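Local coordinates for CRP-like protein Clp (Xanthomonas campestris pv. campestris, PDB 3IWZ), which acts as a global transcriptional regulator that binds DNA as a homodimer, responds to cyclic di-GMP and controls virulence-factor genes of the diffusible signal factor pathway, at residues T149-A152 and S153-A156; L158-T161 and D162-V165; E192-L196 and V197-R201. All coordinates share one frame; numbering follows the deposited sequence.

Contact 1: T149-A152 and S153-A156; sequences TRKA and SRLA
One turn of regular alpha-helix joins T149-A152 to S153-A156, each amide reaching the carbonyl four residues back; the bond from L155 N to K151 O is short and fairly straight, 2.7 Å at 163°, while the one from A156 N to A152 O is weak. R154 folds back along this turn. Its CG stays beside its own backbone N and the chain then bends at chi3 (-58°), bringing the guanidinium over the backbone, with R150 O and K151 CA on one face, K151 CA 3.8 Å above the plane. R154 crosses the K151 stem at a slant, NH2 3.7 Å from K151 CG, and NH1 approaches R150 CB at 3.9 Å. The positive ends are not far apart, K151 NZ lying 4.5 Å from R154 NH2, but the K151 chain, extended as far as CE, carries its ammonium to L196 O. L155 lays its CG against K151 O at 3.3 Å. This is the last part of the long helix 130-157, close to its C-terminal end. S153 OG is hydrogen-bonded to E69 of the second subunit, and A152 packs on that subunit's L75; within the chain, K151 and L155 touch strand 74-80, while R154 and L155 touch helix 160-172.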
loop_
_atom_site.group_PDB
_atom_site.type_symbol
_atom_site.label_atom_id
_atom_site.label_comp_id
_atom_site.label_asym_id
_atom_site.label_seq_id
_atom_site.Cartn_x
_atom_site.Cartn_y
_atom_site.Cartn_z
ATOM N N THR D 149 1.583 3.402 2.897
ATOM C CA THR D 149 2.894 4.005 2.677
ATOM C C THR D 149 3.238 4.839 3.907
ATOM O O THR D 149 4.381 4.830 4.390
ATOM C CB THR D 149 2.897 4.922 1.445
ATOM O OG1 THR D 149 2.647 4.139 0.274
ATOM C CG2 THR D 149 4.234 5.644 1.313
ATOM N N ARG D 150 2.238 5.550 4.424
ATOM C CA ARG D 150 2.459 6.384 5.602
ATOM C C ARG D 150 2.750 5.544 6.830
ATOM O O ARG D 150 3.586 5.913 7.657
ATOM C CB ARG D 150 1.246 7.284 5.870
ATOM C CG ARG D 150 1.135 8.459 4.923
ATOM C CD ARG D 150 -0.260 9.075 4.916
ATOM N NE ARG D 150 -0.259 10.296 4.112
ATOM C CZ ARG D 150 -1.344 11.004 3.813
ATOM N NH1 ARG D 150 -2.543 10.626 4.247
ATOM N NH2 ARG D 150 -1.228 12.100 3.074
ATOM N N LYS D 151 2.072 4.405 6.943
ATOM C CA LYS D 151 2.265 3.520 8.087
ATOM C C LYS D 151 3.688 2.982 8.106
ATOM O O LYS D 151 4.354 2.987 9.138
ATOM C CB LYS D 151 1.274 2.356 8.029
ATOM C CG LYS D 151 0.888 1.827 9.388
ATOM C CD LYS D 151 -0.069 0.668 9.266
ATOM C CE LYS D 151 -0.564 0.206 10.621
ATOM N NZ LYS D 151 -1.747 0.985 11.093
ATOM N N ALA D 152 4.149 2.504 6.960
ATOM C CA ALA D 152 5.496 1.974 6.863
ATOM C C ALA D 152 6.486 3.061 7.276
ATOM O O ALA D 152 7.446 2.804 7.996
ATOM C CB ALA D 152 5.779 1.521 5.434
ATOM N N SER D 153 6.245 4.280 6.813
ATOM C CA SER D 153 7.127 5.390 7.144
ATOM C C SER D 153 7.168 5.568 8.663
ATOM O O SER D 153 8.239 5.740 9.254
ATOM C CB SER D 153 6.630 6.663 6.462
ATOM O OG SER D 153 7.543 7.727 6.616
ATOM N N ARG D 154 6.003 5.489 9.296
ATOM C CA ARG D 154 5.915 5.637 10.741
ATOM C C ARG D 154 6.552 4.473 11.499
ATOM O O ARG D 154 7.237 4.676 12.506
ATOM C CB ARG D 154 4.454 5.790 11.178
ATOM C CG ARG D 154 3.794 7.095 10.771
ATOM C CD ARG D 154 2.521 7.339 11.591
ATOM N NE ARG D 154 1.561 6.252 11.435
ATOM C CZ ARG D 154 0.592 6.251 10.533
ATOM N NH1 ARG D 154 0.449 7.292 9.725
ATOM N NH2 ARG D 154 -0.210 5.202 10.414
ATOM N N LEU D 155 6.319 3.255 11.026
ATOM C CA LEU D 155 6.888 2.076 11.674
ATOM C C LEU D 155 8.405 2.050 11.539
ATOM O O LEU D 155 9.094 1.312 12.246
ATOM C CB LEU D 155 6.301 0.794 11.071
ATOM C CG LEU D 155 4.810 0.601 11.329
ATOM C CD1 LEU D 155 4.293 -0.604 10.557
ATOM C CD2 LEU D 155 4.586 0.431 12.817
ATOM N N ALA D 156 8.927 2.856 10.628
ATOM C CA ALA D 156 10.362 2.909 10.415
ATOM C C ALA D 156 11.080 3.976 11.230
ATOM O O ALA D 156 12.145 3.713 11.766
ATOM C CB ALA D 156 10.664 3.117 8.937
#

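Contact 2: L158-T161 and D162-V165; sequences LDVT and DRIV
The guanidinium of R163 has V160 CA over one face, 3.8 Å above the plane and toward the rim, and L158 O at its edge. That carbonyl lies practically in the guanidinium plane and accepts from R163 NH1 at 3.1 Å. A bend at chi3 (-68°) turns the group back over the helix start, and NE goes on to V197 O. Two carboxylates are the other flat groups: those of D159 and D162 stand at 77° to each other, with D159 OD1 against the D162 methylene, 3.1 Å from CB. D159 is the N-cap of helix 160-172, the first helix of the crp-type DNA-binding domain, just after the turn that leaves the long helix 130-157. Its OD2 takes the D162 N-H from above the carboxylate plane and is also met by T161 OG1; both contacts, at 2.5 Å, are shorter than usual, so their exact lengths are doubtful. D162, its CG anti to the backbone N (chi1 -179°), sets its carboxylate against L158, with OD1 3.3 Å from CD1 and OD2 3.6 Å from CD2, and OD1 salt-bridged to R166. V160 CG1 and I164 CD1 lie side by side at 4.0 Å, and I164 continues onto L193, V197 and V207.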
loop_
_atom_site.group_PDB
_atom_site.type_symbol
_atom_site.label_atom_id
_atom_site.label_comp_id
_atom_site.label_asym_id
_atom_site.label_seq_id
_atom_site.Cartn_x
_atom_site.Cartn_y
_atom_site.Cartn_z
ATOM N N LEU D 158 9.299 6.505 13.629
ATOM C CA LEU D 158 8.675 7.011 14.849
ATOM C C LEU D 158 8.623 5.972 15.954
ATOM O O LEU D 158 8.511 4.780 15.691
ATOM C CB LEU D 158 7.261 7.516 14.556
ATOM C CG LEU D 158 7.145 8.702 13.594
ATOM C CD1 LEU D 158 5.686 9.112 13.462
ATOM C CD2 LEU D 158 7.983 9.866 14.100
ATOM N N ASP D 159 8.704 6.436 17.201
ATOM C CA ASP D 159 8.671 5.543 18.357
ATOM C C ASP D 159 7.252 5.087 18.690
ATOM O O ASP D 159 6.275 5.720 18.297
ATOM C CB ASP D 159 9.279 6.233 19.583
ATOM C CG ASP D 159 8.543 7.499 19.958
ATOM O OD1 ASP D 159 8.970 8.594 19.521
ATOM O OD2 ASP D 159 7.524 7.398 20.671
ATOM N N VAL D 160 7.154 3.992 19.434
ATOM C CA VAL D 160 5.875 3.418 19.833
ATOM C C VAL D 160 4.932 4.479 20.404
ATOM O O VAL D 160 3.913 4.815 19.791
ATOM C CB VAL D 160 6.086 2.317 20.888
ATOM C CG1 VAL D 160 4.839 1.459 21.007
ATOM C CG2 VAL D 160 7.301 1.474 20.513
ATOM N N THR D 161 5.281 5.009 21.575
ATOM C CA THR D 161 4.464 6.028 22.226
ATOM C C THR D 161 4.049 7.067 21.194
ATOM O O THR D 161 2.886 7.472 21.128
ATOM C CB THR D 161 5.237 6.731 23.371
ATOM O OG1 THR D 161 6.299 7.522 22.830
ATOM C CG2 THR D 161 5.830 5.708 24.323
ATOM N N ASP D 162 5.007 7.486 20.375
ATOM C CA ASP D 162 4.748 8.473 19.339
ATOM C C ASP D 162 3.631 8.000 18.401
ATOM O O ASP D 162 2.662 8.724 18.174
ATOM C CB ASP D 162 6.030 8.726 18.540
ATOM C CG ASP D 162 5.850 9.767 17.452
ATOM O OD1 ASP D 162 4.886 9.647 16.663
ATOM O OD2 ASP D 162 6.682 10.696 17.379
ATOM N N ARG D 163 3.767 6.786 17.866
ATOM C CA ARG D 163 2.769 6.236 16.945
ATOM C C ARG D 163 1.399 6.109 17.616
ATOM O O ARG D 163 0.374 6.409 17.012
ATOM C CB ARG D 163 3.201 4.854 16.413
ATOM C CG ARG D 163 4.651 4.759 15.924
ATOM C CD ARG D 163 4.896 3.596 14.936
ATOM N NE ARG D 163 4.796 2.248 15.508
ATOM C CZ ARG D 163 5.773 1.627 16.163
ATOM N NH1 ARG D 163 6.947 2.221 16.347
ATOM N NH2 ARG D 163 5.585 0.403 16.631
ATOM N N ILE D 164 1.384 5.660 18.866
ATOM C CA ILE D 164 0.128 5.495 19.589
ATOM C C ILE D 164 -0.628 6.817 19.746
ATOM O O ILE D 164 -1.843 6.867 19.550
ATOM C CB ILE D 164 0.364 4.875 20.981
ATOM C CG1 ILE D 164 1.024 3.499 20.821
ATOM C CG2 ILE D 164 -0.962 4.756 21.729
ATOM C CD1 ILE D 164 1.244 2.746 22.127
ATOM N N VAL D 165 0.089 7.881 20.098
ATOM C CA VAL D 165 -0.535 9.192 20.255
ATOM C C VAL D 165 -1.195 9.611 18.944
ATOM O O VAL D 165 -2.367 10.005 18.924
ATOM C CB VAL D 165 0.498 10.266 20.663
ATOM C CG1 VAL D 165 -0.122 11.651 20.560
ATOM C CG2 VAL D 165 0.974 10.006 22.087
#

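Contact 3: E192-L196 and V197-R201; sequences ELARL and VGCSR
A194 O takes the amide of C199 in its carbonyl plane, 2.9 Å away and nearly straight (169°), and this bond closes the end of helix 190-197. One residue earlier in the helix, L193 O holds V197 N at 3.1 Å, a regular helical bond. Between these two donors G198 swings to positive phi (74°) and turns the chain out of the helix. The glycine and the 6→1 bond from C199 N to A194 O recall a Schellman motif, but the second bond of that motif is missing, since G198 N is 4.0 Å from R195 O. A194 is the small residue that lets the turn come close. Its methyl meets R201 CA at 3.5 Å. C199 SG, standing between its own backbone N and carbonyl carbon (chi1 69°), packs against A194, 3.7 Å from A194 CA and 3.9 Å from A194 CB. V197 contributes its CG2, which rests 3.5 Å from L193 O. Alanine at the fifth place and glycine at the ninth fit the classic pattern of a helix-turn-helix, which probably spans 190-209. A194 and C199 also pack on A204, and S200 caps M203 N, opening helix 201-213. The turn is thus held by backbone bonds, by the small A194 and by a glycine at the positive-phi position, which probably sets how the second helix is offered to DNA.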
loop_
_atom_site.group_PDB
_atom_site.type_symbol
_atom_site.label_atom_id
_atom_site.label_comp_id
_atom_site.label_asym_id
_atom_site.label_seq_id
_atom_site.Cartn_x
_atom_site.Cartn_y
_atom_site.Cartn_z
ATOM N N GLU D 192 -6.328 -4.056 20.057
ATOM C CA GLU D 192 -6.427 -3.350 18.779
ATOM C C GLU D 192 -5.424 -2.213 18.655
ATOM O O GLU D 192 -4.901 -1.957 17.571
ATOM C CB GLU D 192 -7.842 -2.801 18.568
ATOM C CG GLU D 192 -8.750 -3.727 17.765
ATOM C CD GLU D 192 -8.253 -3.946 16.341
ATOM O OE1 GLU D 192 -8.242 -2.973 15.556
ATOM O OE2 GLU D 192 -7.874 -5.089 16.009
ATOM N N LEU D 193 -5.158 -1.527 19.760
ATOM C CA LEU D 193 -4.204 -0.428 19.739
ATOM C C LEU D 193 -2.846 -0.977 19.327
ATOM O O LEU D 193 -2.178 -0.431 18.442
ATOM C CB LEU D 193 -4.092 0.211 21.120
ATOM C CG LEU D 193 -3.457 1.599 21.097
ATOM C CD1 LEU D 193 -4.332 2.522 20.263
ATOM C CD2 LEU D 193 -3.315 2.135 22.511
ATOM N N ALA D 194 -2.453 -2.068 19.972
ATOM C CA ALA D 194 -1.181 -2.712 19.683
ATOM C C ALA D 194 -1.135 -3.237 18.242
ATOM O O ALA D 194 -0.073 -3.296 17.627
ATOM C CB ALA D 194 -0.943 -3.835 20.662
ATOM N N ARG D 195 -2.288 -3.624 17.708
ATOM C CA ARG D 195 -2.359 -4.122 16.339
ATOM C C ARG D 195 -2.319 -2.956 15.355
ATOM O O ARG D 195 -1.933 -3.113 14.198
ATOM C CB ARG D 195 -3.644 -4.933 16.130
ATOM C CG ARG D 195 -3.574 -6.344 16.666
ATOM C CD ARG D 195 -4.786 -7.169 16.252
ATOM N NE ARG D 195 -5.989 -6.758 16.962
ATOM C CZ ARG D 195 -6.774 -7.587 17.641
ATOM N NH1 ARG D 195 -7.852 -7.122 18.262
ATOM N NH2 ARG D 195 -6.481 -8.882 17.700
ATOM N N LEU D 196 -2.717 -1.783 15.829
ATOM C CA LEU D 196 -2.723 -0.595 14.991
ATOM C C LEU D 196 -1.339 -0.008 14.795
ATOM O O LEU D 196 -0.957 0.324 13.670
ATOM C CB LEU D 196 -3.648 0.471 15.582
ATOM C CG LEU D 196 -5.141 0.258 15.337
ATOM C CD1 LEU D 196 -5.952 1.207 16.195
ATOM C CD2 LEU D 196 -5.441 0.474 13.869
ATOM N N VAL D 197 -0.585 0.115 15.881
ATOM C CA VAL D 197 0.755 0.700 15.801
ATOM C C VAL D 197 1.863 -0.317 15.611
ATOM O O VAL D 197 3.018 0.054 15.457
ATOM C CB VAL D 197 1.087 1.534 17.063
ATOM C CG1 VAL D 197 0.043 2.613 17.260
ATOM C CG2 VAL D 197 1.169 0.632 18.283
ATOM N N GLY D 198 1.508 -1.595 15.641
ATOM C CA GLY D 198 2.490 -2.642 15.464
ATOM C C GLY D 198 3.386 -2.836 16.671
ATOM O O GLY D 198 4.613 -2.762 16.552
ATOM N N CYS D 199 2.782 -3.071 17.835
ATOM C CA CYS D 199 3.542 -3.297 19.063
ATOM C C CYS D 199 2.827 -4.362 19.887
ATOM O O CYS D 199 1.674 -4.694 19.611
ATOM C CB CYS D 199 3.666 -2.003 19.881
ATOM S SG CYS D 199 2.131 -1.408 20.628
ATOM N N SER D 200 3.505 -4.897 20.897
ATOM C CA SER D 200 2.905 -5.928 21.741
ATOM C C SER D 200 1.731 -5.372 22.536
ATOM O O SER D 200 1.733 -4.205 22.935
ATOM C CB SER D 200 3.948 -6.507 22.700
ATOM O OG SER D 200 4.444 -5.517 23.585
ATOM N N ARG D 201 0.724 -6.214 22.751
ATOM C CA ARG D 201 -0.467 -5.834 23.506
ATOM C C ARG D 201 -0.055 -5.246 24.847
ATOM O O ARG D 201 -0.718 -4.364 25.384
ATOM C CB ARG D 201 -1.359 -7.061 23.720
ATOM C CG ARG D 201 -2.255 -6.992 24.949
ATOM C CD ARG D 201 -3.034 -8.279 25.093
ATOM N NE ARG D 201 -3.769 -8.360 26.351
ATOM C CZ ARG D 201 -4.689 -7.486 26.749
ATOM N NH1 ARG D 201 -4.997 -6.441 25.991
ATOM N NH2 ARG D 201 -5.317 -7.672 27.901
#

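In the fold
The three contacts follow the chain from the dimer helix into the DNA-binding domain. Contacts 1 and 2 have centres 11 Å apart, as do contacts 2 and 3, and contacts 1 and 3 are 14 Å apart. The end of helix 190-197 gathers them: K151 NZ of contact 1 is 2.8 Å from L196 O, and R163 NE of contact 2 is 2.8 Å from V197 O, so two cations meet carbonyls where the helix dipole would probably welcome them. L155 CD2 wedges in, 3.3 Å from R163 NE. Strand 74-80 of the cyclic-nucleotide-binding domain touches contacts 1 and 3, a plausible path between ligand binding and DNA binding.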